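Long-range contact in diphosphomevalonate decarboxylase, putative (Trypanosoma brucei, PDB 2HKE), which probably catalyses the ATP-dependent decarboxylation of (R)-5-diphosphomevalonate to isopentenyl diphosphate in the mevalonate pathway: residues D196-S210 with E253-A265. The protein carries 1 engineered substitution. Sequence-based numbering, arbitrary orientation.
Sequences DVSSTKGMQQSLKTS and EICATTEPKITYA. With SO4 (sulfate ion), chain C.
Gln205 reaches across to the backbone of Glu259. Its NE2 donates to Glu259 O at 2.8 Å, in the carbonyl plane, and the acceptor lies nearly in the amide plane as well. The chain gets there with CG anti to the backbone N (chi1 -162°) and a bend at chi2. Its CG also packs against the CG2 methyl of Thr258. One turn on, Thr209 OG1 works in both directions. It donates to Gln205 O within its own helix and accepts from Glu259 N at 2.9 Å in a nearly straight bond. Glu259 is thus gripped at both its N-H and its carbonyl, just before the cis peptide bond to Pro260.

Further inside, Ser206 OG and Thr258 OG1 are hydrogen-bonded at 2.7 Å. Thr258 OG1 donates to Ile254 O, from above the carbonyl plane. Ser206 OG is also hydrogen-bonded to Trp20 NE1. The CG2 of Ile254 packs against Ser206 CB. Ser210 OG donates to Thr257 OG1, and it also caps Leu212 N at the turn into helix 213-234.

The contact lies in the GHMP-type C-terminal domain. The C-terminal end of helix 237-256 meets the far end of helix 199-209, and the loop after it runs back beside that helix toward its start. The chain between the two segments is almost entirely helical.

At the start of helix 199-209, Ile262 rests its CD1 on Gly202 CA, 3.5 Å from Gly202 O. Tyr264 OH donates to Val197 O at 2.9 Å. This oxygen lies at the ring edge, while Ile262 CG2 lies over one face near the rim. Asp196 OD2 accepts from Thr263 N, which meets it from above the carboxylate plane. The other oxygen, OD1, accepts from Val197 N on its anti lone pair. It also accepts from a water that donates to Lys261 O as well.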
loop_
_atom_site.group_PDB
_atom_site.type_symbol
_atom_site.label_atom_id
_atom_site.label_comp_id
_atom_site.label_asym_id
_atom_site.label_seq_id
_atom_site.Cartn_x
_atom_site.Cartn_y
_atom_site.Cartn_z
ATOM N N ASP A 196 -14.563 -2.770 11.840
ATOM C CA ASP A 196 -14.861 -1.354 12.113
ATOM C C ASP A 196 -15.137 -0.655 10.764
ATOM O O ASP A 196 -15.161 -1.303 9.727
ATOM C CB ASP A 196 -13.685 -0.717 12.871
ATOM C CG ASP A 196 -14.099 0.450 13.757
ATOM O OD1 ASP A 196 -14.995 1.223 13.335
ATOM O OD2 ASP A 196 -13.518 0.608 14.876
ATOM N N VAL A 197 -15.357 0.656 10.787
ATOM C CA VAL A 197 -15.740 1.391 9.571
ATOM C C VAL A 197 -14.666 1.236 8.492
ATOM O O VAL A 197 -13.485 0.996 8.799
ATOM C CB VAL A 197 -15.996 2.900 9.862
ATOM C CG1 VAL A 197 -17.123 3.050 10.901
ATOM C CG2 VAL A 197 -14.708 3.581 10.341
ATOM N N SER A 198 -15.071 1.369 7.236
ATOM C CA SER A 198 -14.106 1.362 6.138
ATOM C C SER A 198 -13.161 2.537 6.261
ATOM O O SER A 198 -13.496 3.532 6.874
ATOM C CB SER A 198 -14.829 1.470 4.797
ATOM O OG SER A 198 -15.381 2.768 4.672
ATOM N N SER A 199 -11.976 2.396 5.681
ATOM C CA SER A 199 -10.996 3.480 5.606
ATOM C C SER A 199 -11.613 4.724 4.948
ATOM O O SER A 199 -11.469 5.828 5.427
ATOM C CB SER A 199 -9.799 3.006 4.776
ATOM O OG SER A 199 -8.943 2.178 5.574
ATOM N N THR A 200 -12.363 4.526 3.867
ATOM C CA THR A 200 -12.961 5.664 3.168
ATOM C C THR A 200 -13.913 6.462 4.088
ATOM O O THR A 200 -13.813 7.680 4.212
ATOM C CB THR A 200 -13.711 5.202 1.954
ATOM O OG1 THR A 200 -12.806 4.562 1.041
ATOM C CG2 THR A 200 -14.356 6.382 1.245
ATOM N N LYS A 201 -14.792 5.755 4.766
ATOM C CA LYS A 201 -15.685 6.425 5.704
ATOM C C LYS A 201 -14.958 6.928 6.947
ATOM O O LYS A 201 -15.186 8.065 7.369
ATOM C CB LYS A 201 -16.875 5.526 6.089
ATOM C CG LYS A 201 -17.856 5.397 4.920
ATOM C CD LYS A 201 -19.130 4.733 5.337
ATOM C CE LYS A 201 -20.003 4.396 4.146
ATOM N NZ LYS A 201 -21.184 3.568 4.651
ATOM N N GLY A 202 -14.085 6.093 7.515
ATOM C CA GLY A 202 -13.399 6.453 8.760
ATOM C C GLY A 202 -12.564 7.705 8.635
ATOM O O GLY A 202 -12.509 8.548 9.557
ATOM N N MET A 203 -11.864 7.842 7.513
ATOM C CA MET A 203 -10.950 8.969 7.374
ATOM C C MET A 203 -11.716 10.285 7.380
ATOM O O MET A 203 -11.237 11.283 7.935
ATOM C CB MET A 203 -10.024 8.872 6.133
ATOM C CG MET A 203 -10.675 8.976 4.793
ATOM S SD MET A 203 -9.407 8.977 3.451
ATOM C CE MET A 203 -8.839 7.288 3.522
ATOM N N GLN A 204 -12.905 10.296 6.808
ATOM C CA GLN A 204 -13.694 11.532 6.852
ATOM C C GLN A 204 -14.272 11.736 8.282
ATOM O O GLN A 204 -14.406 12.852 8.733
ATOM C CB GLN A 204 -14.797 11.515 5.815
ATOM C CG GLN A 204 -14.249 11.470 4.359
ATOM C CD GLN A 204 -13.167 12.530 4.107
ATOM O OE1 GLN A 204 -11.970 12.255 4.233
ATOM N NE2 GLN A 204 -13.582 13.759 3.839
ATOM N N GLN A 205 -14.574 10.662 8.977
ATOM C CA GLN A 205 -15.032 10.800 10.360
ATOM C C GLN A 205 -13.916 11.386 11.212
ATOM O O GLN A 205 -14.130 12.262 12.035
ATOM C CB GLN A 205 -15.530 9.456 10.874
ATOM C CG GLN A 205 -16.425 9.556 12.106
ATOM C CD GLN A 205 -17.764 10.276 11.877
ATOM O OE1 GLN A 205 -18.198 10.502 10.727
ATOM N NE2 GLN A 205 -18.437 10.635 12.994
ATOM N N SER A 206 -12.675 10.944 10.985
ATOM C CA SER A 206 -11.510 11.556 11.663
ATOM C C SER A 206 -11.368 13.016 11.332
ATOM O O SER A 206 -11.113 13.812 12.174
ATOM C CB SER A 206 -10.199 10.822 11.307
ATOM O OG SER A 206 -10.212 9.486 11.745
ATOM N N LEU A 207 -11.532 13.383 10.074
ATOM C CA LEU A 207 -11.365 14.738 9.681
ATOM C C LEU A 207 -12.403 15.596 10.352
ATOM O O LEU A 207 -12.085 16.710 10.735
ATOM C CB LEU A 207 -11.464 14.888 8.164
ATOM C CG LEU A 207 -11.083 16.208 7.541
ATOM C CD1 LEU A 207 -9.664 16.698 7.903
ATOM C CD2 LEU A 207 -11.199 15.978 5.984
ATOM N N LYS A 208 -13.619 15.065 10.491
ATOM C CA LYS A 208 -14.728 15.778 11.141
ATOM C C LYS A 208 -14.558 15.927 12.664
ATOM O O LYS A 208 -14.971 16.939 13.225
ATOM C CB LYS A 208 -16.032 15.030 10.867
ATOM C CG LYS A 208 -17.329 15.768 11.224
ATOM C CD LYS A 208 -18.501 14.818 11.148
ATOM C CE LYS A 208 -19.853 15.534 11.347
ATOM N NZ LYS A 208 -21.003 14.571 11.159
ATOM N N THR A 209 -14.001 14.916 13.326
ATOM C CA THR A 209 -14.091 14.795 14.776
ATOM C C THR A 209 -12.795 14.693 15.572
ATOM O O THR A 209 -12.779 15.054 16.763
ATOM C CB THR A 209 -14.993 13.601 15.154
ATOM O OG1 THR A 209 -14.359 12.361 14.781
ATOM C CG2 THR A 209 -16.378 13.728 14.438
ATOM N N SER A 210 -11.700 14.234 14.966
ATOM C CA SER A 210 -10.461 14.091 15.731
ATOM C C SER A 210 -9.834 15.443 15.982
ATOM O O SER A 210 -9.594 16.227 15.034
ATOM C CB SER A 210 -9.422 13.189 15.037
ATOM O OG SER A 210 -8.187 13.260 15.772
ATOM N N GLU A 253 -3.457 7.210 16.917
ATOM C CA GLU A 253 -3.992 8.183 17.875
ATOM C C GLU A 253 -5.136 8.960 17.264
ATOM O O GLU A 253 -6.136 9.277 17.965
ATOM C CB GLU A 253 -2.904 9.103 18.410
ATOM C CG GLU A 253 -3.392 9.901 19.625
ATOM C CD GLU A 253 -2.382 10.936 20.151
ATOM O OE1 GLU A 253 -1.255 11.028 19.607
ATOM O OE2 GLU A 253 -2.755 11.690 21.099
ATOM N N ILE A 254 -5.009 9.301 15.985
ATOM C CA ILE A 254 -6.117 9.932 15.265
ATOM C C ILE A 254 -7.359 9.074 15.306
ATOM O O ILE A 254 -8.451 9.559 15.616
ATOM C CB ILE A 254 -5.730 10.276 13.822
ATOM C CG1 ILE A 254 -4.763 11.467 13.836
ATOM C CG2 ILE A 254 -6.982 10.660 13.036
ATOM C CD1 ILE A 254 -3.945 11.637 12.584
ATOM N N CYS A 255 -7.204 7.798 14.999
ATOM C CA CYS A 255 -8.321 6.871 15.032
ATOM C C CYS A 255 -8.916 6.795 16.451
ATOM O O CYS A 255 -10.125 6.753 16.623
ATOM C CB CYS A 255 -7.883 5.522 14.518
ATOM S SG CYS A 255 -7.733 5.565 12.684
ATOM N N ALA A 256 -8.055 6.755 17.461
ATOM C CA ALA A 256 -8.520 6.602 18.848
ATOM C C ALA A 256 -9.283 7.838 19.340
ATOM O O ALA A 256 -10.087 7.709 20.236
ATOM C CB ALA A 256 -7.318 6.335 19.787
ATOM N N THR A 257 -9.010 9.004 18.776
ATOM C CA THR A 257 -9.638 10.274 19.138
ATOM C C THR A 257 -10.716 10.732 18.131
ATOM O O THR A 257 -11.203 11.876 18.169
ATOM C CB THR A 257 -8.596 11.346 19.250
ATOM O OG1 THR A 257 -7.948 11.513 17.997
ATOM C CG2 THR A 257 -7.533 11.012 20.331
ATOM N N THR A 258 -11.062 9.828 17.227
ATOM C CA THR A 258 -12.196 10.004 16.330
ATOM C C THR A 258 -13.448 9.666 17.123
ATOM O O THR A 258 -13.406 8.861 18.058
ATOM C CB THR A 258 -12.028 9.096 15.079
ATOM O OG1 THR A 258 -10.854 9.519 14.372
ATOM C CG2 THR A 258 -13.237 9.171 14.104
ATOM N N GLU A 259 -14.566 10.278 16.729
ATOM C CA GLU A 259 -15.870 10.012 17.382
ATOM C C GLU A 259 -16.920 9.588 16.376
ATOM O O GLU A 259 -17.250 10.353 15.471
ATOM C CB GLU A 259 -16.297 11.274 18.122
ATOM C CG GLU A 259 -15.313 11.638 19.181
ATOM C CD GLU A 259 -15.810 12.655 20.161
ATOM O OE1 GLU A 259 -16.616 13.529 19.760
ATOM O OE2 GLU A 259 -15.377 12.580 21.344
ATOM N N PRO A 260 -17.420 8.347 16.466
ATOM C CA PRO A 260 -17.060 7.238 17.362
ATOM C C PRO A 260 -15.630 6.765 17.124
ATOM O O PRO A 260 -15.102 6.928 16.013
ATOM C CB PRO A 260 -18.006 6.127 16.953
ATOM C CG PRO A 260 -19.031 6.730 16.117
ATOM C CD PRO A 260 -18.497 7.978 15.543
ATOM N N LYS A 261 -15.021 6.201 18.168
ATOM C CA LYS A 261 -13.649 5.715 18.100
ATOM C C LYS A 261 -13.515 4.663 17.002
ATOM O O LYS A 261 -14.410 3.836 16.770
ATOM C CB LYS A 261 -13.271 5.095 19.431
ATOM C CG LYS A 261 -11.830 4.823 19.672
ATOM C CD LYS A 261 -11.672 4.156 21.070
ATOM C CE LYS A 261 -10.316 3.443 21.228
ATOM N NZ LYS A 261 -10.041 2.941 22.655
ATOM N N ILE A 262 -12.377 4.723 16.327
ATOM C CA ILE A 262 -12.012 3.760 15.298
ATOM C C ILE A 262 -10.827 2.958 15.812
ATOM O O ILE A 262 -9.804 3.556 16.251
ATOM C CB ILE A 262 -11.540 4.463 13.992
ATOM C CG1 ILE A 262 -12.658 5.297 13.361
ATOM C CG2 ILE A 262 -10.999 3.392 12.997
ATOM C CD1 ILE A 262 -12.216 6.212 12.149
ATOM N N THR A 263 -10.934 1.635 15.728
ATOM C CA THR A 263 -9.870 0.736 16.184
ATOM C C THR A 263 -9.587 -0.300 15.130
ATOM O O THR A 263 -10.429 -1.165 14.844
ATOM C CB THR A 263 -10.296 -0.033 17.458
ATOM O OG1 THR A 263 -10.742 0.921 18.440
ATOM C CG2 THR A 263 -9.118 -0.845 17.993
ATOM N N TYR A 264 -8.390 -0.231 14.546
ATOM C CA TYR A 264 -7.981 -1.270 13.642
ATOM C C TYR A 264 -6.917 -2.185 14.260
ATOM O O TYR A 264 -6.686 -3.272 13.758
ATOM C CB TYR A 264 -7.424 -0.624 12.374
ATOM C CG TYR A 264 -8.425 0.183 11.605
ATOM C CD1 TYR A 264 -9.615 -0.373 11.170
ATOM C CD2 TYR A 264 -8.154 1.510 11.266
ATOM C CE1 TYR A 264 -10.540 0.399 10.415
ATOM C CE2 TYR A 264 -9.051 2.263 10.533
ATOM C CZ TYR A 264 -10.228 1.697 10.072
ATOM O OH TYR A 264 -11.095 2.499 9.342
ATOM N N ALA A 265 -6.207 -1.684 15.261
ATOM C CA ALA A 265 -5.120 -2.436 15.910
ATOM C C ALA A 265 -5.693 -3.424 16.918
ATOM O O ALA A 265 -6.739 -3.177 17.506
ATOM C CB ALA A 265 -4.228 -1.503 16.587
HETATM S S SO4 C . -10.002 5.819 -0.793
HETATM O O1 SO4 C . -11.232 6.380 -0.270
HETATM O O2 SO4 C . -9.211 5.279 0.288
HETATM O O3 SO4 C . -10.300 4.739 -1.727
HETATM O O4 SO4 C . -9.222 6.869 -1.451
HETATM O O HOH W 1 -15.903 3.464 14.374
HETATM O O HOH W 2 -15.055 15.132 18.530
#